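Local coordinates for plastocyanin (PDB 1KDJ), which carries electrons between the cytochrome b6-f complex and P700 of photosystem I, using a single bound copper ion, at residues F12-D17 with Y83-T88; V3-E8 with T35-V40. All coordinates share one frame; numbering follows the deposited sequence.

Interaction 1. Residues F12-D17 with Y83-T88; sequences FKFYPD and YTFYCT. With CU (copper (II) ion), chain B.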
ATOM      1  N   PHE A  12      -9.067  -0.101 -11.122  1.00 14.36           N
ATOM      2  CA  PHE A  12      -8.356  -0.747 -10.027  1.00 14.08           C
ATOM      3  C   PHE A  12      -6.870  -0.325 -10.126  1.00 13.08           C
ATOM      4  O   PHE A  12      -6.005  -1.079 -10.606  1.00 13.19           O
ATOM      5  CB  PHE A  12      -8.499  -2.247 -10.172  1.00 14.39           C
ATOM      6  CG  PHE A  12      -9.929  -2.790 -10.297  1.00 14.24           C
ATOM      7  CD1 PHE A  12     -10.976  -2.210  -9.606  1.00 13.34           C
ATOM      8  CD2 PHE A  12     -10.117  -3.906 -11.102  1.00 15.95           C
ATOM      9  CE1 PHE A  12     -12.241  -2.760  -9.713  1.00 16.62           C
ATOM     10  CE2 PHE A  12     -11.384  -4.446 -11.204  1.00 16.37           C
ATOM     11  CZ  PHE A  12     -12.431  -3.872 -10.504  1.00 15.29           C
ATOM     12  N   LYS A  13      -6.563   0.883  -9.663  1.00 14.39           N
ATOM     13  CA  LYS A  13      -5.227   1.442  -9.815  1.00 14.15           C
ATOM     14  C   LYS A  13      -4.875   2.270  -8.612  1.00 10.94           C
ATOM     15  O   LYS A  13      -5.701   2.914  -7.964  1.00 10.49           O
ATOM     16  CB  LYS A  13      -5.161   2.360 -11.052  1.00 19.85           C
ATOM     17  CG  LYS A  13      -5.327   1.824 -12.472  1.00 29.09           C
ATOM     18  CD  LYS A  13      -3.930   1.657 -13.026  1.00 39.19           C
ATOM     19  CE  LYS A  13      -3.831   1.049 -14.431  1.00 45.33           C
ATOM     20  NZ  LYS A  13      -2.456   0.549 -14.646  1.00 51.42           N
ATOM     21  N   PHE A  14      -3.570   2.289  -8.337  1.00 12.17           N
ATOM     22  CA  PHE A  14      -3.004   3.202  -7.351  1.00 11.35           C
ATOM     23  C   PHE A  14      -2.455   4.402  -8.173  1.00  8.11           C
ATOM     24  O   PHE A  14      -1.905   4.208  -9.253  1.00 10.31           O
ATOM     25  CB  PHE A  14      -1.819   2.550  -6.575  1.00 12.16           C
ATOM     26  CG  PHE A  14      -2.250   1.452  -5.595  1.00 10.65           C
ATOM     27  CD1 PHE A  14      -2.766   1.840  -4.369  1.00 11.42           C
ATOM     28  CD2 PHE A  14      -2.106   0.111  -5.957  1.00 12.78           C
ATOM     29  CE1 PHE A  14      -3.147   0.855  -3.459  1.00 12.09           C
ATOM     30  CE2 PHE A  14      -2.492  -0.856  -5.046  1.00  8.55           C
ATOM     31  CZ  PHE A  14      -3.000  -0.471  -3.819  1.00  6.95           C
ATOM     32  N   TYR A  15      -2.602   5.584  -7.627  1.00 10.01           N
ATOM     33  CA  TYR A  15      -2.193   6.835  -8.246  1.00 11.18           C
ATOM     34  C   TYR A  15      -1.277   7.637  -7.324  1.00  7.83           C
ATOM     35  O   TYR A  15      -1.785   8.245  -6.368  1.00  9.10           O
ATOM     36  CB  TYR A  15      -3.459   7.628  -8.572  1.00 11.18           C
ATOM     37  CG  TYR A  15      -4.322   6.980  -9.653  1.00 11.36           C
ATOM     38  CD1 TYR A  15      -3.869   6.895 -10.950  1.00 10.00           C
ATOM     39  CD2 TYR A  15      -5.588   6.528  -9.304  1.00 13.35           C
ATOM     40  CE1 TYR A  15      -4.672   6.352 -11.915  1.00 11.82           C
ATOM     41  CE2 TYR A  15      -6.394   5.982 -10.265  1.00 13.13           C
ATOM     42  CZ  TYR A  15      -5.923   5.900 -11.554  1.00 13.49           C
ATOM     43  OH  TYR A  15      -6.723   5.367 -12.527  1.00 16.32           O
ATOM     44  N   PRO A  16       0.052   7.745  -7.533  1.00  8.67           N
ATOM     45  CA  PRO A  16       0.831   7.013  -8.512  1.00 10.37           C
ATOM     46  C   PRO A  16       1.085   5.568  -8.092  1.00 11.54           C
ATOM     47  O   PRO A  16       0.872   5.233  -6.924  1.00 14.78           O
ATOM     48  CB  PRO A  16       2.146   7.787  -8.665  1.00 12.07           C
ATOM     49  CG  PRO A  16       2.327   8.280  -7.256  1.00 10.81           C
ATOM     50  CD  PRO A  16       0.931   8.596  -6.703  1.00 11.90           C
ATOM     51  N   ASP A  17       1.574   4.711  -8.981  1.00 15.05           N
ATOM     52  CA  ASP A  17       1.832   3.325  -8.574  1.00 17.41           C
ATOM     53  C   ASP A  17       3.302   3.046  -8.262  1.00 16.75           C
ATOM     54  O   ASP A  17       3.677   1.884  -8.179  1.00 15.50           O
ATOM     55  CB  ASP A  17       1.333   2.376  -9.674  1.00 18.35           C
ATOM     56  CG  ASP A  17       1.999   2.459 -11.039  1.00 24.17           C
ATOM     57  OD1 ASP A  17       2.932   3.242 -11.255  1.00 28.93           O
ATOM     58  OD2 ASP A  17       1.577   1.716 -11.916  1.00 27.08           O
ATOM     59  N   TYR A  83       9.791  -2.221  -2.356  1.00 19.69           N
ATOM     60  CA  TYR A  83       8.847  -3.212  -1.854  1.00 17.53           C
ATOM     61  C   TYR A  83       7.602  -3.098  -2.714  1.00 18.51           C
ATOM     62  O   TYR A  83       7.294  -1.966  -3.094  1.00 17.48           O
ATOM     63  CB  TYR A  83       8.505  -2.886  -0.418  1.00 15.47           C
ATOM     64  CG  TYR A  83       9.737  -2.803   0.472  1.00 17.21           C
ATOM     65  CD1 TYR A  83      10.384  -3.964   0.858  1.00 17.03           C
ATOM     66  CD2 TYR A  83      10.199  -1.554   0.859  1.00 17.58           C
ATOM     67  CE1 TYR A  83      11.510  -3.875   1.646  1.00 17.26           C
ATOM     68  CE2 TYR A  83      11.322  -1.457   1.648  1.00 16.44           C
ATOM     69  CZ  TYR A  83      11.956  -2.620   2.031  1.00 18.52           C
ATOM     70  OH  TYR A  83      13.070  -2.524   2.843  1.00 18.60           O
ATOM     71  N   THR A  84       6.937  -4.202  -3.061  1.00 18.34           N
ATOM     72  CA  THR A  84       5.667  -4.189  -3.794  1.00 17.61           C
ATOM     73  C   THR A  84       4.502  -4.229  -2.813  1.00 17.33           C
ATOM     74  O   THR A  84       4.587  -4.832  -1.732  1.00 15.13           O
ATOM     75  CB  THR A  84       5.621  -5.390  -4.719  1.00 19.20           C
ATOM     76  OG1 THR A  84       6.620  -5.155  -5.691  1.00 20.71           O
ATOM     77  CG2 THR A  84       4.282  -5.572  -5.447  1.00 23.73           C
ATOM     78  N   PHE A  85       3.417  -3.511  -3.118  1.00 16.10           N
ATOM     79  CA  PHE A  85       2.192  -3.607  -2.353  1.00 15.70           C
ATOM     80  C   PHE A  85       1.067  -3.851  -3.360  1.00 16.99           C
ATOM     81  O   PHE A  85       1.191  -3.563  -4.568  1.00 14.37           O
ATOM     82  CB  PHE A  85       1.910  -2.332  -1.529  1.00 16.97           C
ATOM     83  CG  PHE A  85       1.898  -1.000  -2.260  1.00 18.84           C
ATOM     84  CD1 PHE A  85       0.720  -0.544  -2.816  1.00 17.41           C
ATOM     85  CD2 PHE A  85       3.061  -0.257  -2.388  1.00 18.26           C
ATOM     86  CE1 PHE A  85       0.707   0.651  -3.508  1.00 18.84           C
ATOM     87  CE2 PHE A  85       3.034   0.934  -3.081  1.00 20.21           C
ATOM     88  CZ  PHE A  85       1.854   1.394  -3.650  1.00 19.31           C
ATOM     89  N   TYR A  86      -0.017  -4.441  -2.861  1.00 17.39           N
ATOM     90  CA  TYR A  86      -1.134  -4.806  -3.720  1.00 17.12           C
ATOM     91  C   TYR A  86      -2.440  -4.660  -2.972  1.00 15.85           C
ATOM     92  O   TYR A  86      -2.444  -4.444  -1.754  1.00 14.74           O
ATOM     93  CB  TYR A  86      -0.950  -6.247  -4.234  1.00 19.85           C
ATOM     94  CG  TYR A  86      -0.944  -7.309  -3.151  1.00 23.55           C
ATOM     95  CD1 TYR A  86      -2.144  -7.877  -2.750  1.00 24.43           C
ATOM     96  CD2 TYR A  86       0.260  -7.708  -2.579  1.00 25.77           C
ATOM     97  CE1 TYR A  86      -2.153  -8.847  -1.771  1.00 26.02           C
ATOM     98  CE2 TYR A  86       0.244  -8.688  -1.598  1.00 25.83           C
ATOM     99  CZ  TYR A  86      -0.955  -9.242  -1.208  1.00 26.10           C
ATOM    100  OH  TYR A  86      -0.982 -10.194  -0.226  1.00 26.83           O
ATOM    101  N   CYS A  87      -3.545  -4.686  -3.726  1.00 13.81           N
ATOM    102  CA  CYS A  87      -4.854  -4.601  -3.112  1.00 14.58           C
ATOM    103  C   CYS A  87      -5.369  -6.032  -3.052  1.00 12.65           C
ATOM    104  O   CYS A  87      -5.369  -6.633  -4.121  1.00 12.50           O
ATOM    105  CB  CYS A  87      -5.791  -3.760  -3.989  1.00 14.36           C
ATOM    106  SG  CYS A  87      -7.494  -3.862  -3.404  1.00 13.15           S
ATOM    107  N   THR A  88      -5.854  -6.594  -1.953  1.00 13.06           N
ATOM    108  CA  THR A  88      -6.368  -7.961  -1.940  1.00 15.24           C
ATOM    109  C   THR A  88      -7.555  -8.264  -2.876  1.00 12.21           C
ATOM    110  O   THR A  88      -7.356  -9.107  -3.740  1.00 13.19           O
ATOM    111  CB  THR A  88      -6.706  -8.276  -0.474  1.00 18.87           C
ATOM    112  OG1 THR A  88      -5.499  -8.053   0.284  1.00 23.33           O
ATOM    113  CG2 THR A  88      -7.285  -9.690  -0.310  1.00 21.08           C
TER
HETATM  114 CU    CU B 103      -8.713  -2.802  -4.978  1.00 16.39          CU
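Phe-14 and Phe-85 meet as a T-shaped (edge-to-face) pair in the core of the cupredoxin sandwich, one ring from each of its two sheets. The ring planes stand at 83° and the centroids lie 4.8 Å apart. Phe-85 supplies the edge: its CE1 sits over the centre of the Phe-14 ring, 3.7 Å from Phe-14 CG and at nearly the same distance from the other five ring carbons, while CD1 settles near the CE2–CZ side. Phe-85 CG is lodged between the backbone N and carbonyl carbon (chi1 54°), which carries the ring across to Phe-14. Phe-29 makes a second edge-to-face pair with Phe-85.

One further apolar contact brings the Phe-14 ring to the metal site: its CZ lies 4.3 Å from Cys-87 CB. Backbone atoms, Cys-87 N and Tyr-86 C, lie at the same ring's edge, near its plane. Met-95, another copper ligand, also touches Phe-14.

The metal bond lies just beyond: Cys-87 SG binds copper at 2.3 Å. Replacing Phe-14 with an alanine would probably leave the Phe-85 edge without its aromatic face and the cysteine CB without this packing partner. No hydrogen bond joins the segments; aromatic and apolar packing dominates, and through it the Phe-14 ring backs the CB of the copper-binding cysteine.

Interaction 2. Residues V3-E8 with T35-V40; sequences VEVGDE and TGHNIV. With CU (copper (II) ion), chain B.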
ATOM      1  N   VAL A   3      -0.794   8.710  -1.603  1.00 15.88           N
ATOM      2  CA  VAL A   3      -1.100   7.838  -2.736  1.00 15.07           C
ATOM      3  C   VAL A   3      -2.610   7.801  -2.726  1.00 15.22           C
ATOM      4  O   VAL A   3      -3.225   7.765  -1.656  1.00 15.33           O
ATOM      5  CB  VAL A   3      -0.593   6.382  -2.584  1.00 14.95           C
ATOM      6  CG1 VAL A   3      -1.015   5.488  -3.761  1.00 12.25           C
ATOM      7  CG2 VAL A   3       0.950   6.418  -2.561  1.00 15.04           C
ATOM      8  N   GLU A   4      -3.187   7.963  -3.914  1.00 15.75           N
ATOM      9  CA  GLU A   4      -4.623   7.840  -4.081  1.00 14.18           C
ATOM     10  C   GLU A   4      -4.908   6.401  -4.483  1.00 10.47           C
ATOM     11  O   GLU A   4      -4.248   5.791  -5.332  1.00 11.60           O
ATOM     12  CB  GLU A   4      -5.078   8.806  -5.155  1.00 14.62           C
ATOM     13  CG  GLU A   4      -5.010  10.216  -4.608  1.00 15.80           C
ATOM     14  CD  GLU A   4      -5.569  11.284  -5.557  1.00 19.25           C
ATOM     15  OE1 GLU A   4      -6.187  10.954  -6.566  1.00 17.79           O
ATOM     16  OE2 GLU A   4      -5.364  12.455  -5.272  1.00 19.49           O
ATOM     17  N   VAL A   5      -5.933   5.836  -3.866  1.00 12.77           N
ATOM     18  CA  VAL A   5      -6.271   4.444  -4.074  1.00 12.48           C
ATOM     19  C   VAL A   5      -7.602   4.462  -4.844  1.00 12.84           C
ATOM     20  O   VAL A   5      -8.608   4.880  -4.258  1.00 13.68           O
ATOM     21  CB  VAL A   5      -6.436   3.762  -2.703  1.00 14.04           C
ATOM     22  CG1 VAL A   5      -6.742   2.288  -2.936  1.00 13.89           C
ATOM     23  CG2 VAL A   5      -5.174   3.918  -1.855  1.00 14.54           C
ATOM     24  N   GLY A   6      -7.571   4.029  -6.087  1.00 13.17           N
ATOM     25  CA  GLY A   6      -8.775   3.999  -6.914  1.00 15.20           C
ATOM     26  C   GLY A   6      -9.090   5.394  -7.442  1.00 15.88           C
ATOM     27  O   GLY A   6      -8.390   6.389  -7.183  1.00 15.63           O
ATOM     28  N   ASP A   7     -10.184   5.483  -8.185  1.00 16.25           N
ATOM     29  CA  ASP A   7     -10.652   6.775  -8.686  1.00 17.56           C
ATOM     30  C   ASP A   7     -12.191   6.794  -8.715  1.00 19.91           C
ATOM     31  O   ASP A   7     -12.846   5.799  -8.389  1.00 17.18           O
ATOM     32  CB  ASP A   7     -10.039   7.022 -10.093  1.00 15.44           C
ATOM     33  CG  ASP A   7     -10.256   5.973 -11.150  1.00 16.93           C
ATOM     34  OD1 ASP A   7     -11.288   5.288 -11.133  1.00 19.48           O
ATOM     35  OD2 ASP A   7      -9.396   5.815 -12.005  1.00 14.75           O
ATOM     36  N   GLU A   8     -12.791   7.900  -9.151  1.00 21.74           N
ATOM     37  CA  GLU A   8     -14.231   8.060  -9.278  1.00 25.57           C
ATOM     38  C   GLU A   8     -14.853   7.166 -10.331  1.00 25.32           C
ATOM     39  O   GLU A   8     -16.036   6.857 -10.224  1.00 29.32           O
ATOM     40  CB  GLU A   8     -14.622   9.464  -9.666  1.00 28.05           C
ATOM     41  CG  GLU A   8     -14.206  10.619  -8.779  1.00 34.60           C
ATOM     42  CD  GLU A   8     -14.822  10.713  -7.403  1.00 37.40           C
ATOM     43  OE1 GLU A   8     -15.160   9.689  -6.807  1.00 41.18           O
ATOM     44  OE2 GLU A   8     -14.948  11.841  -6.927  1.00 39.27           O
ATOM     45  N   THR A  35     -15.502   2.141  -4.885  1.00 23.15           N
ATOM     46  CA  THR A  35     -15.002   0.784  -4.772  1.00 20.71           C
ATOM     47  C   THR A  35     -14.026   0.709  -3.561  1.00 21.41           C
ATOM     48  O   THR A  35     -13.087   1.513  -3.495  1.00 20.41           O
ATOM     49  CB  THR A  35     -14.296   0.452  -6.072  1.00 19.17           C
ATOM     50  OG1 THR A  35     -15.217   0.699  -7.138  1.00 22.40           O
ATOM     51  CG2 THR A  35     -13.820  -0.963  -6.105  1.00 17.26           C
ATOM     52  N   GLY A  36     -14.244  -0.174  -2.576  1.00 18.34           N
ATOM     53  CA  GLY A  36     -13.350  -0.354  -1.446  1.00 15.81           C
ATOM     54  C   GLY A  36     -12.108  -1.047  -1.947  1.00 11.70           C
ATOM     55  O   GLY A  36     -12.039  -1.783  -2.949  1.00 12.11           O
ATOM     56  N   HIS A  37     -10.999  -0.804  -1.257  1.00 13.01           N
ATOM     57  CA  HIS A  37      -9.697  -1.345  -1.656  1.00 12.42           C
ATOM     58  C   HIS A  37      -8.876  -1.496  -0.394  1.00 10.03           C
ATOM     59  O   HIS A  37      -9.237  -0.919   0.625  1.00 10.63           O
ATOM     60  CB  HIS A  37      -8.895  -0.384  -2.561  1.00 12.20           C
ATOM     61  CG  HIS A  37      -9.521  -0.094  -3.921  1.00 13.05           C
ATOM     62  ND1 HIS A  37      -9.377  -0.996  -4.875  1.00 15.17           N
ATOM     63  CD2 HIS A  37     -10.168   1.044  -4.335  1.00 12.90           C
ATOM     64  CE1 HIS A  37      -9.935  -0.428  -5.940  1.00 13.14           C
ATOM     65  NE2 HIS A  37     -10.387   0.762  -5.601  1.00 12.64           N
ATOM     66  N   ASN A  38      -7.765  -2.203  -0.435  1.00 13.36           N
ATOM     67  CA  ASN A  38      -6.870  -2.117   0.730  1.00 14.01           C
ATOM     68  C   ASN A  38      -5.414  -2.169   0.255  1.00 13.09           C
ATOM     69  O   ASN A  38      -5.153  -2.162  -0.958  1.00 13.13           O
ATOM     70  CB  ASN A  38      -7.145  -3.281   1.740  1.00 13.13           C
ATOM     71  CG  ASN A  38      -6.787  -4.662   1.289  1.00  9.65           C
ATOM     72  OD1 ASN A  38      -6.298  -5.014   0.222  1.00 13.10           O
ATOM     73  ND2 ASN A  38      -7.137  -5.588   2.143  1.00 17.99           N
ATOM     74  N   ILE A  39      -4.454  -2.250   1.185  1.00 13.47           N
ATOM     75  CA  ILE A  39      -3.036  -2.230   0.829  1.00 13.64           C
ATOM     76  C   ILE A  39      -2.352  -3.266   1.709  1.00 11.45           C
ATOM     77  O   ILE A  39      -2.408  -3.117   2.929  1.00 12.04           O
ATOM     78  CB  ILE A  39      -2.332  -0.861   1.136  1.00 17.37           C
ATOM     79  CG1 ILE A  39      -3.022   0.306   0.380  1.00 20.42           C
ATOM     80  CG2 ILE A  39      -0.828  -0.978   0.747  1.00 15.18           C
ATOM     81  CD1 ILE A  39      -4.275   0.938   1.051  1.00 22.58           C
ATOM     82  N   VAL A  40      -1.713  -4.206   1.067  1.00 12.24           N
ATOM     83  CA  VAL A  40      -0.952  -5.253   1.723  1.00 15.47           C
ATOM     84  C   VAL A  40       0.393  -5.322   1.028  1.00 14.27           C
ATOM     85  O   VAL A  40       0.466  -5.421  -0.198  1.00 14.93           O
ATOM     86  CB  VAL A  40      -1.695  -6.638   1.605  1.00 14.40           C
ATOM     87  CG1 VAL A  40      -0.885  -7.757   2.247  1.00 15.68           C
ATOM     88  CG2 VAL A  40      -3.020  -6.548   2.319  1.00 14.40           C
TER
HETATM   89 CU    CU B 103      -8.713  -2.802  -4.978  1.00 16.39          CU
HETATM   90  O   HOH W   1     -14.587   3.464  -7.496  1.00 42.93           O
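The type 1 copper site of this cupredoxin fold lies at one end of the beta sandwich, and here the end of strand 2-5 packs against the loop that delivers one of its ligands, His-37. That histidine binds the metal through ND1, at 1.9 Å from copper; Cys-87, His-90 and Met-95 complete the site.

Val-5 makes the main contact. Its rotation, with CG1 anti to the backbone N (chi1 -178°), sends that methyl toward His-37 and leaves CG2 for Ile-39. CG1 presses on the root of the imidazole, 3.5 Å from His-37 CB and 3.8 Å from His-37 CG, and approaches the ring obliquely. The two side chains run past each other in opposite directions. Val-5 CG2 lies 4.3 Å from Ile-39 CD1, so one valine packs on two residues of the loop. Ile-39 in turn reaches Phe-29, Phe-14 and Phe-85 in the core between the sheets.

At the far end of the imidazole the neighbour is backbone: Gly-6 CA is 3.8 Å from His-37 NE2. Any CB on Gly-6 would run into that nitrogen, and the positive phi of 78° also favours glycine. His-37 is thus packed by Val-5 at its root and Gly-6 at NE2, while copper holds ND1.

No direct hydrogen bond joins the segments, but at the outer end a water bridges their backbones, donating to Asp-7 O at 3.0 Å and accepting from Thr-35 N at 3.1 Å.

Interactions 1 and 2, centred about 8 Å apart, each bring one ligand to the same copper: Cys-87 from the end of strand 81-86 and His-37 from the loop ahead of strand 40-41. Strands 2-5 and 14-15 are antiparallel neighbours in one sheet, and the side chains of Val-5 and Phe-14 touch. Two probable hydrogen bonds tie the contacts together, Thr-88 N to Asn-38 OD1 at 2.7 Å on the ligand side and Tyr-15 OH to Asp-7 OD2 at 2.8 Å on the strand side. Nearer the metal, Cys-87 SG packs 3.4 Å from Asn-38 N, bringing the thiolate close to the loop backbone just after His-37.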